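Local structure of Alpha/beta hydrolase (4R1D) at residues Ala327-Leu341 / Arg357-Tyr370. The protein is an alpha/beta hydrolase that binds calcium and probably acts as a lipase effector (Tle4) of a type VI secretion system, held in check by its partner Tli4. Residues are numbered along the deposited sequence; the frame is centred on the assembly and turned at random. Where two conformers were deposited one is given.
Sequences APSAEYREGRPWLFL and RAYPQNQDPYEEIY
A classic beta bulge marks the end of the antiparallel pairing between strands 339-342 and 358-359, an edge of the small mixed sheet that is separate from the parallel sheet of the alpha/beta hydrolase. Trp-338 N and Leu-339 N both donate to Tyr-359 O, at 2.8 and 2.9 Å; the Leu-339 bond lies in the carbonyl plane, the Trp-338 one is tilted 31° from it. Tyr-359 N returns a bond to Leu-339 O, and Leu-341 N reaches Arg-357 O. Ala-358 CB sits beside Phe-340 CD1 and 3.6 Å from Pro-337 CB. Beyond the bulge the Tyr-359 to Pro-360 peptide is cis, and Pro-360 CD packs 3.6 Å from Trp-338 NE1. With CG between the backbone N and the carbonyl carbon (chi1 51°), the indole meets Ile-369 CD1 of helix 365-370 at CZ2, and Pro-328 CG lies toward the rim on the opposite side. Helix 400-421 backs the far end, where Tyr-366 OH bonds His-415 and a water shared with Ala-330 N and Glu-331 OE1. Another water joins Gly-335 O, Pro-360 O and Gln-363 N. Farther from the bulge Leu-341 CD2 lies over the guanidinium face of Arg-357, toward its rim, 3.5 Å from NE; that NE donates in plane to Tyr-359 OH at 3.0 Å, while NH2 forms a salt bridge with Glu-453. Between Trp-338 CZ2 and Ala-327 CB, the buried Tyr-370 hydroxyl donates to Pro-328 O at 2.6 Å, in the carbonyl plane and on a lone pair, with a C=O...O angle of 119°.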
loop_
_atom_site.group_PDB
_atom_site.type_symbol
_atom_site.label_atom_id
_atom_site.label_comp_id
_atom_site.label_asym_id
_atom_site.label_seq_id
_atom_site.Cartn_x
_atom_site.Cartn_y
_atom_site.Cartn_z
ATOM N N ALA A 327 -1.923 -1.760 -13.419
ATOM C CA ALA A 327 -2.773 -1.676 -14.611
ATOM C C ALA A 327 -2.066 -2.317 -15.807
ATOM O O ALA A 327 -0.844 -2.256 -15.902
ATOM C CB ALA A 327 -3.111 -0.239 -14.900
ATOM N N PRO A 328 -2.833 -2.961 -16.716
ATOM C CA PRO A 328 -2.183 -3.558 -17.892
ATOM C C PRO A 328 -1.317 -2.554 -18.671
ATOM O O PRO A 328 -1.715 -1.407 -18.876
ATOM C CB PRO A 328 -3.369 -4.037 -18.748
ATOM C CG PRO A 328 -4.416 -4.403 -17.728
ATOM C CD PRO A 328 -4.260 -3.317 -16.625
ATOM N N SER A 329 -0.138 -2.993 -19.098
ATOM C CA SER A 329 0.764 -2.157 -19.883
ATOM C C SER A 329 0.346 -2.170 -21.351
ATOM O O SER A 329 -0.638 -2.816 -21.711
ATOM C CB SER A 329 2.182 -2.695 -19.770
ATOM O OG SER A 329 2.264 -3.981 -20.370
ATOM N N ALA A 330 1.088 -1.471 -22.204
ATOM C CA ALA A 330 0.811 -1.538 -23.645
ATOM C C ALA A 330 1.129 -2.920 -24.218
ATOM O O ALA A 330 0.579 -3.312 -25.246
ATOM C CB ALA A 330 1.612 -0.463 -24.405
ATOM N N GLU A 331 2.029 -3.642 -23.558
ATOM C CA GLU A 331 2.497 -4.953 -24.029
ATOM C C GLU A 331 1.679 -6.121 -23.481
ATOM O O GLU A 331 1.839 -7.271 -23.894
ATOM C CB GLU A 331 3.968 -5.148 -23.650
ATOM C CG GLU A 331 4.945 -4.237 -24.386
ATOM C CD GLU A 331 4.985 -2.824 -23.821
ATOM O OE1 GLU A 331 4.800 -2.650 -22.593
ATOM O OE2 GLU A 331 5.209 -1.879 -24.611
ATOM N N TYR A 332 0.821 -5.823 -22.521
ATOM C CA TYR A 332 -0.041 -6.823 -21.900
ATOM C C TYR A 332 -0.832 -7.559 -22.974
ATOM O O TYR A 332 -1.386 -6.924 -23.862
ATOM C CB TYR A 332 -1.003 -6.059 -20.998
ATOM C CG TYR A 332 -2.048 -6.838 -20.248
ATOM C CD1 TYR A 332 -1.771 -7.389 -19.004
ATOM C CD2 TYR A 332 -3.345 -6.947 -20.739
ATOM C CE1 TYR A 332 -2.752 -8.049 -18.291
ATOM C CE2 TYR A 332 -4.328 -7.601 -20.034
ATOM C CZ TYR A 332 -4.023 -8.158 -18.807
ATOM O OH TYR A 332 -4.989 -8.817 -18.089
ATOM N N ARG A 333 -0.876 -8.887 -22.901
ATOM C CA ARG A 333 -1.675 -9.671 -23.848
ATOM C C ARG A 333 -1.176 -9.428 -25.279
ATOM O O ARG A 333 -1.952 -9.449 -26.239
ATOM C CB ARG A 333 -3.155 -9.301 -23.696
ATOM C CG ARG A 333 -4.154 -10.333 -24.224
ATOM C CD ARG A 333 -5.527 -10.085 -23.621
ATOM N NE ARG A 333 -6.560 -10.932 -24.206
ATOM C CZ ARG A 333 -7.779 -11.077 -23.704
ATOM N NH1 ARG A 333 -8.126 -10.459 -22.568
ATOM N NH2 ARG A 333 -8.650 -11.853 -24.332
ATOM N N GLU A 334 0.130 -9.202 -25.401
ATOM C CA GLU A 334 0.773 -8.946 -26.686
ATOM C C GLU A 334 0.058 -7.831 -27.460
ATOM O O GLU A 334 -0.028 -7.868 -28.690
ATOM C CB GLU A 334 0.844 -10.242 -27.521
ATOM C CG GLU A 334 1.664 -11.379 -26.872
ATOM C CD GLU A 334 1.502 -12.727 -27.578
ATOM O OE1 GLU A 334 0.353 -13.112 -27.893
ATOM O OE2 GLU A 334 2.523 -13.416 -27.810
ATOM N N GLY A 335 -0.456 -6.844 -26.732
ATOM C CA GLY A 335 -1.098 -5.688 -27.335
ATOM C C GLY A 335 -2.559 -5.881 -27.712
ATOM O O GLY A 335 -3.206 -4.950 -28.201
ATOM N N ARG A 336 -3.099 -7.073 -27.475
ATOM C CA ARG A 336 -4.499 -7.330 -27.828
ATOM C C ARG A 336 -5.470 -6.754 -26.800
ATOM O O ARG A 336 -5.090 -6.489 -25.658
ATOM C CB ARG A 336 -4.748 -8.820 -28.045
ATOM C CG ARG A 336 -4.053 -9.379 -29.284
ATOM C CD ARG A 336 -4.427 -10.832 -29.532
ATOM N NE ARG A 336 -4.018 -11.672 -28.412
ATOM C CZ ARG A 336 -2.793 -12.154 -28.254
ATOM N NH1 ARG A 336 -1.860 -11.901 -29.160
ATOM N NH2 ARG A 336 -2.508 -12.899 -27.197
ATOM N N PRO A 337 -6.730 -6.543 -27.209
ATOM C CA PRO A 337 -7.733 -5.996 -26.291
ATOM C C PRO A 337 -8.134 -6.943 -25.167
ATOM O O PRO A 337 -8.038 -8.166 -25.300
ATOM C CB PRO A 337 -8.927 -5.719 -27.205
ATOM C CG PRO A 337 -8.761 -6.682 -28.348
ATOM C CD PRO A 337 -7.269 -6.741 -28.568
ATOM N N TRP A 338 -8.575 -6.356 -24.057
ATOM C CA TRP A 338 -9.045 -7.105 -22.902
ATOM C C TRP A 338 -10.337 -6.530 -22.341
ATOM O O TRP A 338 -10.939 -7.097 -21.448
ATOM C CB TRP A 338 -7.962 -7.144 -21.822
ATOM C CG TRP A 338 -7.377 -5.802 -21.446
ATOM C CD1 TRP A 338 -6.241 -5.235 -21.948
ATOM C CD2 TRP A 338 -7.882 -4.884 -20.468
ATOM N NE1 TRP A 338 -6.008 -4.023 -21.343
ATOM C CE2 TRP A 338 -7.007 -3.780 -20.440
ATOM C CE3 TRP A 338 -8.996 -4.886 -19.622
ATOM C CZ2 TRP A 338 -7.204 -2.686 -19.586
ATOM C CZ3 TRP A 338 -9.193 -3.793 -18.779
ATOM C CH2 TRP A 338 -8.298 -2.714 -18.772
ATOM N N LEU A 339 -10.771 -5.392 -22.874
ATOM C CA LEU A 339 -11.977 -4.754 -22.379
ATOM C C LEU A 339 -12.970 -4.764 -23.515
ATOM O O LEU A 339 -12.753 -4.104 -24.529
ATOM C CB LEU A 339 -11.695 -3.309 -21.964
ATOM C CG LEU A 339 -12.914 -2.469 -21.556
ATOM C CD1 LEU A 339 -13.599 -3.026 -20.314
ATOM C CD2 LEU A 339 -12.536 -1.004 -21.324
ATOM N N PHE A 340 -14.044 -5.520 -23.344
ATOM C CA PHE A 340 -14.972 -5.784 -24.442
ATOM C C PHE A 340 -16.369 -5.250 -24.171
ATOM O O PHE A 340 -16.961 -5.518 -23.127
ATOM C CB PHE A 340 -15.057 -7.290 -24.712
ATOM C CG PHE A 340 -13.728 -7.941 -24.949
ATOM C CD1 PHE A 340 -13.143 -7.921 -26.205
ATOM C CD2 PHE A 340 -13.056 -8.570 -23.910
ATOM C CE1 PHE A 340 -11.924 -8.524 -26.431
ATOM C CE2 PHE A 340 -11.836 -9.174 -24.119
ATOM C CZ PHE A 340 -11.260 -9.158 -25.389
ATOM N N LEU A 341 -16.909 -4.507 -25.134
ATOM C CA LEU A 341 -18.274 -4.031 -25.056
ATOM C C LEU A 341 -19.119 -4.908 -25.976
ATOM O O LEU A 341 -18.939 -4.877 -27.191
ATOM C CB LEU A 341 -18.343 -2.573 -25.509
ATOM C CG LEU A 341 -18.067 -1.454 -24.492
ATOM C CD1 LEU A 341 -17.017 -1.811 -23.439
ATOM C CD2 LEU A 341 -17.712 -0.153 -25.201
ATOM N N ARG A 357 -15.586 -2.864 -30.626
ATOM C CA ARG A 357 -15.382 -2.136 -29.377
ATOM C C ARG A 357 -14.682 -3.059 -28.382
ATOM O O ARG A 357 -15.275 -3.531 -27.400
ATOM C CB ARG A 357 -16.719 -1.622 -28.858
ATOM C CG ARG A 357 -17.440 -0.768 -29.915
ATOM C CD ARG A 357 -18.553 0.082 -29.331
ATOM N NE ARG A 357 -18.054 1.135 -28.448
ATOM C CZ ARG A 357 -18.835 2.016 -27.826
ATOM N NH1 ARG A 357 -20.147 1.975 -27.997
ATOM N NH2 ARG A 357 -18.308 2.941 -27.039
ATOM N N ALA A 358 -13.417 -3.312 -28.695
ATOM C CA ALA A 358 -12.521 -4.177 -27.942
ATOM C C ALA A 358 -11.275 -3.341 -27.676
ATOM O O ALA A 358 -10.531 -3.011 -28.600
ATOM C CB ALA A 358 -12.167 -5.390 -28.788
ATOM N N TYR A 359 -11.045 -2.986 -26.413
ATOM C CA TYR A 359 -10.019 -2.011 -26.067
ATOM C C TYR A 359 -8.883 -2.656 -25.271
ATOM O O TYR A 359 -9.121 -3.609 -24.535
ATOM C CB TYR A 359 -10.663 -0.878 -25.259
ATOM C CG TYR A 359 -11.833 -0.240 -25.979
ATOM C CD1 TYR A 359 -13.122 -0.739 -25.837
ATOM C CD2 TYR A 359 -11.646 0.856 -26.816
ATOM C CE1 TYR A 359 -14.207 -0.155 -26.512
ATOM C CE2 TYR A 359 -12.722 1.442 -27.486
ATOM C CZ TYR A 359 -13.995 0.928 -27.329
ATOM O OH TYR A 359 -15.063 1.504 -28.004
ATOM N N PRO A 360 -7.642 -2.158 -25.441
ATOM C CA PRO A 360 -7.261 -1.091 -26.382
ATOM C C PRO A 360 -7.448 -1.536 -27.830
ATOM O O PRO A 360 -7.270 -2.714 -28.143
ATOM C CB PRO A 360 -5.760 -0.899 -26.125
ATOM C CG PRO A 360 -5.497 -1.527 -24.798
ATOM C CD PRO A 360 -6.489 -2.637 -24.663
ATOM N N GLN A 361 -7.796 -0.585 -28.694
ATOM C CA GLN A 361 -7.962 -0.834 -30.122
ATOM C C GLN A 361 -6.643 -0.593 -30.839
ATOM O O GLN A 361 -6.358 -1.221 -31.869
ATOM C CB GLN A 361 -9.017 0.112 -30.700
ATOM C CG GLN A 361 -10.422 -0.049 -30.148
ATOM C CD GLN A 361 -11.398 0.911 -30.812
ATOM O OE1 GLN A 361 -12.447 0.506 -31.325
ATOM N NE2 GLN A 361 -11.047 2.185 -30.817
ATOM N N ASN A 362 -5.835 0.315 -30.293
ATOM C CA ASN A 362 -4.542 0.623 -30.906
ATOM C C ASN A 362 -3.381 0.605 -29.918
ATOM O O ASN A 362 -2.485 1.446 -29.959
ATOM C CB ASN A 362 -4.572 1.953 -31.664
ATOM C CG ASN A 362 -3.321 2.167 -32.501
ATOM O OD1 ASN A 362 -2.778 1.221 -33.083
ATOM N ND2 ASN A 362 -2.845 3.405 -32.551
ATOM N N GLN A 363 -3.403 -0.389 -29.036
ATOM C CA GLN A 363 -2.292 -0.671 -28.133
ATOM C C GLN A 363 -1.896 0.481 -27.224
ATOM O O GLN A 363 -0.730 0.600 -26.846
ATOM C CB GLN A 363 -1.073 -1.149 -28.920
ATOM C CG GLN A 363 -1.347 -2.362 -29.794
ATOM C CD GLN A 363 -0.164 -2.714 -30.655
ATOM O OE1 GLN A 363 -0.209 -2.589 -31.881
ATOM N NE2 GLN A 363 0.916 -3.137 -30.018
ATOM N N ASP A 364 -2.865 1.310 -26.851
ATOM C CA ASP A 364 -2.596 2.393 -25.907
ATOM C C ASP A 364 -3.668 2.448 -24.832
ATOM O O ASP A 364 -4.581 3.268 -24.898
ATOM C CB ASP A 364 -2.515 3.743 -26.633
ATOM C CG ASP A 364 -2.021 4.862 -25.729
ATOM O OD1 ASP A 364 -1.986 4.666 -24.491
ATOM O OD2 ASP A 364 -1.674 5.943 -26.251
ATOM N N PRO A 365 -3.550 1.580 -23.824
ATOM C CA PRO A 365 -4.547 1.532 -22.754
ATOM C C PRO A 365 -4.545 2.820 -21.953
ATOM O O PRO A 365 -5.580 3.177 -21.390
ATOM C CB PRO A 365 -4.080 0.352 -21.877
ATOM C CG PRO A 365 -2.613 0.218 -22.162
ATOM C CD PRO A 365 -2.441 0.632 -23.613
ATOM N N TYR A 366 -3.407 3.515 -21.915
ATOM C CA TYR A 366 -3.313 4.742 -21.131
ATOM C C TYR A 366 -4.290 5.804 -21.622
ATOM O O TYR A 366 -5.028 6.392 -20.820
ATOM C CB TYR A 366 -1.869 5.265 -21.102
ATOM C CG TYR A 366 -0.891 4.166 -20.764
ATOM C CD1 TYR A 366 -0.730 3.729 -19.458
ATOM C CD2 TYR A 366 -0.162 3.526 -21.765
ATOM C CE1 TYR A 366 0.149 2.691 -19.158
ATOM C CE2 TYR A 366 0.720 2.498 -21.470
ATOM C CZ TYR A 366 0.867 2.089 -20.168
ATOM O OH TYR A 366 1.740 1.074 -19.885
ATOM N N GLU A 367 -4.315 6.037 -22.932
ATOM C CA GLU A 367 -5.217 7.043 -23.491
ATOM C C GLU A 367 -6.604 6.475 -23.784
ATOM O O GLU A 367 -7.617 7.145 -23.587
ATOM C CB GLU A 367 -4.631 7.639 -24.778
ATOM C CG GLU A 367 -3.266 8.296 -24.613
ATOM C CD GLU A 367 -3.308 9.551 -23.762
ATOM O OE1 GLU A 367 -4.342 10.250 -23.777
ATOM O OE2 GLU A 367 -2.303 9.835 -23.076
ATOM N N GLU A 368 -6.645 5.237 -24.263
ATOM C CA GLU A 368 -7.905 4.625 -24.669
ATOM C C GLU A 368 -8.823 4.253 -23.509
ATOM O O GLU A 368 -10.041 4.280 -23.639
ATOM C CB GLU A 368 -7.646 3.393 -25.535
ATOM C CG GLU A 368 -6.892 3.692 -26.811
ATOM C CD GLU A 368 -6.868 2.493 -27.716
ATOM O OE1 GLU A 368 -7.958 1.954 -27.990
ATOM O OE2 GLU A 368 -5.769 2.065 -28.115
ATOM N N ILE A 369 -8.238 3.913 -22.369
ATOM C CA ILE A 369 -9.022 3.421 -21.238
ATOM C C ILE A 369 -8.767 4.230 -19.968
ATOM O O ILE A 369 -9.697 4.786 -19.388
ATOM C CB ILE A 369 -8.709 1.939 -20.963
ATOM C CG1 ILE A 369 -9.008 1.096 -22.210
ATOM C CG2 ILE A 369 -9.523 1.424 -19.798
ATOM C CD1 ILE A 369 -8.542 -0.363 -22.115
ATOM N N TYR A 370 -7.506 4.317 -19.548
ATOM C CA TYR A 370 -7.209 4.857 -18.210
ATOM C C TYR A 370 -7.553 6.340 -18.032
ATOM O O TYR A 370 -8.069 6.722 -16.989
ATOM C CB TYR A 370 -5.756 4.588 -17.787
ATOM C CG TYR A 370 -5.340 3.151 -17.943
ATOM C CD1 TYR A 370 -6.285 2.133 -17.919
ATOM C CD2 TYR A 370 -3.997 2.807 -18.122
ATOM C CE1 TYR A 370 -5.915 0.803 -18.079
ATOM C CE2 TYR A 370 -3.612 1.485 -18.282
ATOM C CZ TYR A 370 -4.578 0.486 -18.266
ATOM O OH TYR A 370 -4.200 -0.828 -18.427
HETATM O O HOH W 1 3.743 -0.112 -21.796
HETATM O O HOH W 2 1.940 -3.465 -27.561
HETATM O O HOH W 3 -4.743 -2.941 -29.227
#